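Local coordinates for histidine triad protein (Bacillus subtilis, PDB 1Y23) that belongs to the histidine triad (HIT) family, binds zinc, and probably acts as a nucleotide-binding hydrolase or transferase like its relatives, at residues E5-C10 with K47-N52; F31-Q36 with H41-P46. All blocks are in the same frame, centred on the assembly; numbering follows the deposited sequence.

Contact 1: residues E5-C10 with K47-N52. With ZN (zinc ion), chain G.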
ATOM      1  N   GLU B   5      15.968  17.128 -13.332  1.00 47.30           N
ATOM      2  CA  GLU B   5      15.505  16.205 -12.248  1.00 45.85           C
ATOM      3  C   GLU B   5      15.320  16.950 -10.933  1.00 45.19           C
ATOM      4  O   GLU B   5      16.217  16.951 -10.084  1.00 46.66           O
ATOM      5  CB  GLU B   5      16.524  15.093 -12.027  1.00 47.37           C
ATOM      6  CG  GLU B   5      15.982  13.942 -11.205  1.00 48.07           C
ATOM      7  CD  GLU B   5      15.296  12.905 -12.075  1.00 49.20           C
ATOM      8  OE1 GLU B   5      16.007  12.227 -12.849  1.00 51.14           O
ATOM      9  OE2 GLU B   5      14.054  12.772 -12.000  1.00 48.84           O
ATOM     10  N   ASN B   6      14.162  17.584 -10.766  1.00 43.24           N
ATOM     11  CA  ASN B   6      13.870  18.319  -9.537  1.00 41.47           C
ATOM     12  C   ASN B   6      13.171  17.397  -8.539  1.00 38.15           C
ATOM     13  O   ASN B   6      12.248  17.813  -7.839  1.00 35.84           O
ATOM     14  CB  ASN B   6      12.973  19.526  -9.834  1.00 44.13           C
ATOM     15  CG  ASN B   6      13.542  20.426 -10.920  1.00 47.93           C
ATOM     16  OD1 ASN B   6      14.721  20.804 -10.884  1.00 51.02           O
ATOM     17  ND2 ASN B   6      12.703  20.786 -11.889  1.00 47.79           N
ATOM     18  N   CYS B   7      13.631  16.148  -8.481  1.00 35.67           N
ATOM     19  CA  CYS B   7      13.065  15.139  -7.590  1.00 32.69           C
ATOM     20  C   CYS B   7      13.873  14.997  -6.311  1.00 32.01           C
ATOM     21  O   CYS B   7      15.040  14.617  -6.347  1.00 32.02           O
ATOM     22  CB  CYS B   7      13.014  13.782  -8.292  1.00 31.57           C
ATOM     23  SG  CYS B   7      12.418  12.447  -7.229  1.00 27.31           S
ATOM     24  N   ILE B   8      13.245  15.283  -5.177  1.00 32.23           N
ATOM     25  CA  ILE B   8      13.932  15.192  -3.896  1.00 30.38           C
ATOM     26  C   ILE B   8      14.382  13.768  -3.550  1.00 30.81           C
ATOM     27  O   ILE B   8      15.377  13.582  -2.844  1.00 29.39           O
ATOM     28  CB  ILE B   8      13.040  15.732  -2.754  1.00 30.71           C
ATOM     29  CG1 ILE B   8      13.898  16.068  -1.533  1.00 29.58           C
ATOM     30  CG2 ILE B   8      11.989  14.695  -2.366  1.00 29.15           C
ATOM     31  CD1 ILE B   8      13.143  16.799  -0.443  1.00 28.69           C
ATOM     32  N   PHE B   9      13.653  12.765  -4.039  1.00 30.53           N
ATOM     33  CA  PHE B   9      14.001  11.368  -3.752  1.00 31.25           C
ATOM     34  C   PHE B   9      15.185  10.868  -4.573  1.00 30.61           C
ATOM     35  O   PHE B   9      15.949  10.017  -4.117  1.00 31.08           O
ATOM     36  CB  PHE B   9      12.801  10.445  -3.981  1.00 29.64           C
ATOM     37  CG  PHE B   9      11.716  10.593  -2.952  1.00 31.01           C
ATOM     38  CD1 PHE B   9      11.942  11.300  -1.770  1.00 29.24           C
ATOM     39  CD2 PHE B   9      10.467  10.008  -3.156  1.00 31.24           C
ATOM     40  CE1 PHE B   9      10.940  11.424  -0.809  1.00 30.30           C
ATOM     41  CE2 PHE B   9       9.455  10.125  -2.200  1.00 31.54           C
ATOM     42  CZ  PHE B   9       9.691  10.834  -1.020  1.00 30.92           C
ATOM     43  N   CYS B  10      15.326  11.382  -5.788  1.00 31.35           N
ATOM     44  CA  CYS B  10      16.446  10.991  -6.626  1.00 31.71           C
ATOM     45  C   CYS B  10      17.723  11.566  -6.020  1.00 32.27           C
ATOM     46  O   CYS B  10      18.785  10.952  -6.095  1.00 33.66           O
ATOM     47  CB  CYS B  10      16.250  11.498  -8.063  1.00 31.00           C
ATOM     48  SG  CYS B  10      15.303  10.365  -9.139  1.00 30.44           S
ATOM     49  N   LYS B  47      15.093   2.727  -6.626  1.00 30.62           N
ATOM     50  CA  LYS B  47      16.089   3.689  -7.073  1.00 31.25           C
ATOM     51  C   LYS B  47      15.735   4.176  -8.472  1.00 31.79           C
ATOM     52  O   LYS B  47      16.035   5.310  -8.833  1.00 32.02           O
ATOM     53  CB  LYS B  47      17.485   3.061  -7.050  1.00 31.43           C
ATOM     54  CG  LYS B  47      17.966   2.658  -5.640  1.00 32.15           C
ATOM     55  CD  LYS B  47      19.441   2.229  -5.633  1.00 31.47           C
ATOM     56  CE  LYS B  47      19.930   1.858  -4.240  1.00 31.70           C
ATOM     57  NZ  LYS B  47      21.385   1.528  -4.217  1.00 32.72           N
ATOM     58  N   THR B  48      15.095   3.320  -9.263  1.00 31.79           N
ATOM     59  CA  THR B  48      14.691   3.707 -10.610  1.00 32.93           C
ATOM     60  C   THR B  48      13.650   4.817 -10.461  1.00 32.75           C
ATOM     61  O   THR B  48      12.762   4.717  -9.616  1.00 31.02           O
ATOM     62  CB  THR B  48      14.048   2.524 -11.360  1.00 34.82           C
ATOM     63  OG1 THR B  48      14.970   1.428 -11.413  1.00 38.49           O
ATOM     64  CG2 THR B  48      13.667   2.931 -12.771  1.00 35.43           C
ATOM     65  N   HIS B  49      13.753   5.876 -11.257  1.00 32.45           N
ATOM     66  CA  HIS B  49      12.778   6.951 -11.143  1.00 33.05           C
ATOM     67  C   HIS B  49      11.470   6.556 -11.813  1.00 31.95           C
ATOM     68  O   HIS B  49      11.313   6.665 -13.025  1.00 30.78           O
ATOM     69  CB  HIS B  49      13.314   8.257 -11.753  1.00 36.17           C
ATOM     70  CG  HIS B  49      12.380   9.428 -11.607  1.00 38.97           C
ATOM     71  ND1 HIS B  49      12.020   9.955 -10.384  1.00 38.40           N
ATOM     72  CD2 HIS B  49      11.750  10.187 -12.539  1.00 39.99           C
ATOM     73  CE1 HIS B  49      11.212  10.984 -10.567  1.00 36.05           C
ATOM     74  NE2 HIS B  49      11.033  11.148 -11.864  1.00 38.79           N
ATOM     75  N   ILE B  50      10.544   6.060 -11.003  1.00 32.54           N
ATOM     76  CA  ILE B  50       9.228   5.668 -11.477  1.00 32.56           C
ATOM     77  C   ILE B  50       8.281   6.680 -10.819  1.00 31.24           C
ATOM     78  O   ILE B  50       8.272   6.819  -9.596  1.00 30.03           O
ATOM     79  CB  ILE B  50       8.915   4.208 -11.048  1.00 33.75           C
ATOM     80  CG1 ILE B  50       7.475   3.850 -11.379  1.00 34.37           C
ATOM     81  CG2 ILE B  50       9.150   4.034  -9.559  1.00 36.48           C
ATOM     82  CD1 ILE B  50       7.113   2.443 -10.960  1.00 37.23           C
ATOM     83  N   GLU B  51       7.505   7.399 -11.630  1.00 30.68           N
ATOM     84  CA  GLU B  51       6.586   8.419 -11.119  1.00 30.31           C
ATOM     85  C   GLU B  51       5.517   7.913 -10.178  1.00 28.90           C
ATOM     86  O   GLU B  51       5.279   8.493  -9.119  1.00 26.88           O
ATOM     87  CB  GLU B  51       5.847   9.131 -12.257  1.00 32.38           C
ATOM     88  CG  GLU B  51       6.592  10.221 -12.996  1.00 37.95           C
ATOM     89  CD  GLU B  51       5.656  11.052 -13.874  1.00 40.24           C
ATOM     90  OE1 GLU B  51       6.156  11.852 -14.691  1.00 45.65           O
ATOM     91  OE2 GLU B  51       4.418  10.912 -13.739  1.00 43.38           O
ATOM     92  N   ASN B  52       4.851   6.842 -10.582  1.00 27.05           N
ATOM     93  CA  ASN B  52       3.753   6.320  -9.791  1.00 24.37           C
ATOM     94  C   ASN B  52       3.608   4.815  -9.918  1.00 23.37           C
ATOM     95  O   ASN B  52       4.394   4.163 -10.600  1.00 24.51           O
ATOM     96  CB  ASN B  52       2.468   7.004 -10.241  1.00 24.25           C
ATOM     97  CG  ASN B  52       2.329   7.014 -11.747  1.00 24.63           C
ATOM     98  OD1 ASN B  52       2.526   5.993 -12.405  1.00 23.51           O
ATOM     99  ND2 ASN B  52       1.990   8.168 -12.304  1.00 28.56           N
TER
HETATM  100 ZN    ZN G1002      12.934  10.590  -8.520  1.00 30.09          ZN
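A zinc site built on a CxxC motif at the start of a helix joins the N-terminal segment 5-10 to the loop 47-52, and the metal is the main tie between them. Cys7 SG lies 2.3 Å and Cys10 SG 2.5 Å from the zinc ion, while His49 ND1 meets it from the other segment at 2.2 Å; ND1 of His100 is the fourth ligand. Cysteine suits the motif because two soft sulfurs on short side chains, three residues apart, can close on one metal as the helix begins. The two sulfurs leave their backbones differently: SG of Cys7 stands anti to its own N (chi1 177°), whereas SG of Cys10 lies beside its N, and both converge on the ion. Cys7 is also the N-cap of the helix, its sulfur accepting a weak bond from Cys10 N at 3.4 Å, so one atom serves both metal and helix start. Histidine fits the loop side, since its imidazole offers an sp2 nitrogen, here ND1, whose lone pair can bind the metal. With ND1 spent on zinc, the ring is fixed in rotation, and the ring of His100 meets it edge-to-face. Over the centre of one His49 face sits Glu5 OE2, 3.4 Å from His49 NE2, its carboxylate turned 70° from the ring plane and making no hydrogen bond to it. Two cysteines and two histidines make this a four-ligand Cys2His2 zinc site, probably structural, tying segment 5-10 to the loop after strand 42-46.

Contact 2: residues F31-Q36 with H41-P46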
ATOM      1  N   PHE B  31      14.160   4.787   3.883  1.00 28.71           N
ATOM      2  CA  PHE B  31      14.640   5.794   4.823  1.00 29.68           C
ATOM      3  C   PHE B  31      13.490   6.459   5.572  1.00 29.51           C
ATOM      4  O   PHE B  31      12.362   6.522   5.081  1.00 28.38           O
ATOM      5  CB  PHE B  31      15.465   6.852   4.084  1.00 30.03           C
ATOM      6  CG  PHE B  31      14.764   7.457   2.902  1.00 32.54           C
ATOM      7  CD1 PHE B  31      13.833   8.478   3.071  1.00 31.13           C
ATOM      8  CD2 PHE B  31      15.031   6.998   1.613  1.00 33.43           C
ATOM      9  CE1 PHE B  31      13.179   9.037   1.976  1.00 34.12           C
ATOM     10  CE2 PHE B  31      14.384   7.548   0.509  1.00 34.77           C
ATOM     11  CZ  PHE B  31      13.454   8.571   0.687  1.00 34.65           C
ATOM     12  N   LEU B  32      13.788   6.954   6.768  1.00 30.21           N
ATOM     13  CA  LEU B  32      12.787   7.607   7.600  1.00 31.66           C
ATOM     14  C   LEU B  32      12.188   8.859   6.953  1.00 31.16           C
ATOM     15  O   LEU B  32      12.890   9.626   6.289  1.00 31.06           O
ATOM     16  CB  LEU B  32      13.402   7.960   8.962  1.00 31.57           C
ATOM     17  CG  LEU B  32      13.654   6.773   9.906  1.00 32.41           C
ATOM     18  CD1 LEU B  32      14.395   7.234  11.159  1.00 31.63           C
ATOM     19  CD2 LEU B  32      12.325   6.145  10.275  1.00 33.56           C
ATOM     20  N   ASP B  33      10.882   9.050   7.112  1.00 31.56           N
ATOM     21  CA  ASP B  33      10.230  10.246   6.574  1.00 33.42           C
ATOM     22  C   ASP B  33      10.433  11.279   7.679  1.00 34.10           C
ATOM     23  O   ASP B  33      10.044  11.042   8.822  1.00 34.52           O
ATOM     24  CB  ASP B  33       8.732  10.013   6.349  1.00 32.55           C
ATOM     25  CG  ASP B  33       8.043  11.197   5.672  1.00 33.87           C
ATOM     26  OD1 ASP B  33       8.343  12.352   6.038  1.00 35.81           O
ATOM     27  OD2 ASP B  33       7.193  10.987   4.778  1.00 31.37           O
ATOM     28  N   ILE B  34      11.038  12.415   7.353  1.00 34.38           N
ATOM     29  CA  ILE B  34      11.296  13.438   8.363  1.00 37.30           C
ATOM     30  C   ILE B  34      10.020  13.982   9.001  1.00 37.17           C
ATOM     31  O   ILE B  34      10.073  14.646  10.030  1.00 38.50           O
ATOM     32  CB  ILE B  34      12.114  14.603   7.774  1.00 38.00           C
ATOM     33  CG1 ILE B  34      13.292  14.049   6.971  1.00 38.86           C
ATOM     34  CG2 ILE B  34      12.661  15.472   8.896  1.00 39.06           C
ATOM     35  CD1 ILE B  34      14.112  15.120   6.278  1.00 43.27           C
ATOM     36  N   SER B  35       8.875  13.687   8.388  1.00 38.61           N
ATOM     37  CA  SER B  35       7.581  14.132   8.909  1.00 37.52           C
ATOM     38  C   SER B  35       7.211  13.298  10.134  1.00 36.83           C
ATOM     39  O   SER B  35       6.478  13.755  11.016  1.00 37.43           O
ATOM     40  CB  SER B  35       6.487  13.976   7.846  1.00 36.94           C
ATOM     41  OG  SER B  35       6.803  14.695   6.665  1.00 37.68           O
ATOM     42  N   GLN B  36       7.730  12.073  10.176  1.00 35.71           N
ATOM     43  CA  GLN B  36       7.471  11.133  11.265  1.00 33.86           C
ATOM     44  C   GLN B  36       6.038  11.185  11.796  1.00 35.45           C
ATOM     45  O   GLN B  36       5.814  11.568  12.945  1.00 36.44           O
ATOM     46  CB  GLN B  36       8.437  11.368  12.434  1.00 31.39           C
ATOM     47  CG  GLN B  36       9.881  10.949  12.185  1.00 28.54           C
ATOM     48  CD  GLN B  36      10.038   9.450  11.931  1.00 28.17           C
ATOM     49  OE1 GLN B  36       9.749   8.613  12.798  1.00 27.57           O
ATOM     50  NE2 GLN B  36      10.502   9.108  10.738  1.00 25.99           N
ATOM     51  N   HIS B  41       8.183   6.106  11.061  1.00 33.38           N
ATOM     52  CA  HIS B  41       7.618   6.407   9.748  1.00 31.69           C
ATOM     53  C   HIS B  41       8.695   6.255   8.678  1.00 30.29           C
ATOM     54  O   HIS B  41       9.628   7.057   8.599  1.00 28.37           O
ATOM     55  CB  HIS B  41       7.044   7.834   9.757  1.00 33.32           C
ATOM     56  CG  HIS B  41       6.349   8.222   8.488  1.00 35.22           C
ATOM     57  ND1 HIS B  41       5.849   7.291   7.604  1.00 35.82           N
ATOM     58  CD2 HIS B  41       6.059   9.436   7.958  1.00 35.03           C
ATOM     59  CE1 HIS B  41       5.288   7.913   6.582  1.00 34.58           C
ATOM     60  NE2 HIS B  41       5.401   9.214   6.771  1.00 34.45           N
ATOM     61  N   THR B  42       8.557   5.222   7.850  1.00 28.89           N
ATOM     62  CA  THR B  42       9.538   4.937   6.806  1.00 27.55           C
ATOM     63  C   THR B  42       9.037   5.077   5.365  1.00 27.71           C
ATOM     64  O   THR B  42       7.874   4.808   5.067  1.00 26.24           O
ATOM     65  CB  THR B  42      10.084   3.499   6.971  1.00 27.57           C
ATOM     66  OG1 THR B  42      10.619   3.337   8.291  1.00 31.68           O
ATOM     67  CG2 THR B  42      11.175   3.219   5.958  1.00 25.02           C
ATOM     68  N   LEU B  43       9.934   5.498   4.479  1.00 27.14           N
ATOM     69  CA  LEU B  43       9.626   5.612   3.057  1.00 26.70           C
ATOM     70  C   LEU B  43      10.435   4.555   2.314  1.00 27.12           C
ATOM     71  O   LEU B  43      11.654   4.489   2.456  1.00 25.44           O
ATOM     72  CB  LEU B  43      10.002   6.985   2.516  1.00 24.03           C
ATOM     73  CG  LEU B  43       9.003   8.079   2.866  1.00 26.48           C
ATOM     74  CD1 LEU B  43       9.635   9.440   2.613  1.00 25.02           C
ATOM     75  CD2 LEU B  43       7.726   7.885   2.032  1.00 23.18           C
ATOM     76  N   VAL B  44       9.749   3.726   1.534  1.00 26.04           N
ATOM     77  CA  VAL B  44      10.405   2.681   0.762  1.00 25.69           C
ATOM     78  C   VAL B  44      10.211   3.039  -0.702  1.00 26.76           C
ATOM     79  O   VAL B  44       9.084   3.059  -1.213  1.00 27.89           O
ATOM     80  CB  VAL B  44       9.781   1.293   1.024  1.00 24.60           C
ATOM     81  CG1 VAL B  44      10.545   0.227   0.270  1.00 21.83           C
ATOM     82  CG2 VAL B  44       9.772   0.991   2.509  1.00 24.19           C
ATOM     83  N   ILE B  45      11.312   3.333  -1.376  1.00 26.64           N
ATOM     84  CA  ILE B  45      11.244   3.708  -2.775  1.00 27.50           C
ATOM     85  C   ILE B  45      12.237   2.924  -3.622  1.00 27.91           C
ATOM     86  O   ILE B  45      13.217   2.394  -3.109  1.00 27.27           O
ATOM     87  CB  ILE B  45      11.539   5.227  -2.951  1.00 29.33           C
ATOM     88  CG1 ILE B  45      13.043   5.495  -2.865  1.00 30.38           C
ATOM     89  CG2 ILE B  45      10.858   6.020  -1.834  1.00 29.90           C
ATOM     90  CD1 ILE B  45      13.432   6.931  -3.157  1.00 28.74           C
ATOM     91  N   PRO B  46      11.969   2.806  -4.932  1.00 28.91           N
ATOM     92  CA  PRO B  46      12.865   2.091  -5.846  1.00 28.13           C
ATOM     93  C   PRO B  46      13.872   3.135  -6.308  1.00 28.17           C
ATOM     94  O   PRO B  46      13.539   4.313  -6.363  1.00 27.48           O
ATOM     95  CB  PRO B  46      11.934   1.670  -6.971  1.00 26.24           C
ATOM     96  CG  PRO B  46      11.015   2.838  -7.049  1.00 26.95           C
ATOM     97  CD  PRO B  46      10.684   3.091  -5.594  1.00 26.52           C
TER
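Phe31 and Leu43 face each other as an antiparallel hydrogen-bonded pair, with Phe31 N to Leu43 O at 2.9 Å and Leu43 N to Phe31 O at 2.7 Å, their side chains on the same face of the sheet. Phe31 holds CG between its backbone N and carbonyl carbon (chi1 53°), which lays the ring along the neighbouring strand: CE1 touches Leu43 CD1 at 3.6 Å, and Ile45 CD1 abuts the ring edge near CE2. A flat aromatic and two branched aliphatics suit this buried face, which Phe9 and Ile12 of helix 8-13 cover. Beyond the strand end, Asp33 N binds His41 O at 2.8 Å, nearly straight at 170°. The two side chains run side by side: with CG anti to N in both residues, the carboxylate lies 15° from the imidazole plane and Asp33 CB rests over the ring face, 3.5 Å from its centroid, a CH-pi contact. Asp33 OD1 takes Ser35 N at 2.8 Å in an Asx turn and is also met by Ser35 OG. Gln36, bent at chi2, folds back so that NE2 donates to Asp33 O and, weakly, to His41 O. With an alanine here, Ser35 N and OG would probably lose the acceptor they share at Asp33, and the turn be less firmly set. Trp119 of the second subunit also meets the His41 ring. Strands 28-32 and 42-46, joined by a loop that opens with the Asp33-Gln36 type I turn, form a HIT-fold hairpin; Asp33, His41 and Leu43 touch His104 of the His-x-His-x-His signature, probably lining the nucleotide pocket as in Hint relatives.

Contact 2 is nested inside the chain loop that contact 1 closes, and their centres lie about 14 Å apart. Phe9, which sits between the two zinc-binding cysteines, bridges them: its CB packs on Ile45 CD1 at 3.7 Å, and its CZ on Leu43 CD1 at 3.9 Å. Strand 42-46 runs directly into the zinc-binding loop, and Pro46 O accepts a hydrogen bond from NE2 of His100, so the strand end is hydrogen-bonded to a zinc ligand. The nearest atom of the Ile45 side chain is about 7 Å from the zinc ion. His100 is also the first histidine of the triad; His102 and His104 lie against contact 2, so the triad, probably catalytic as in relatives, runs from metal to hairpin.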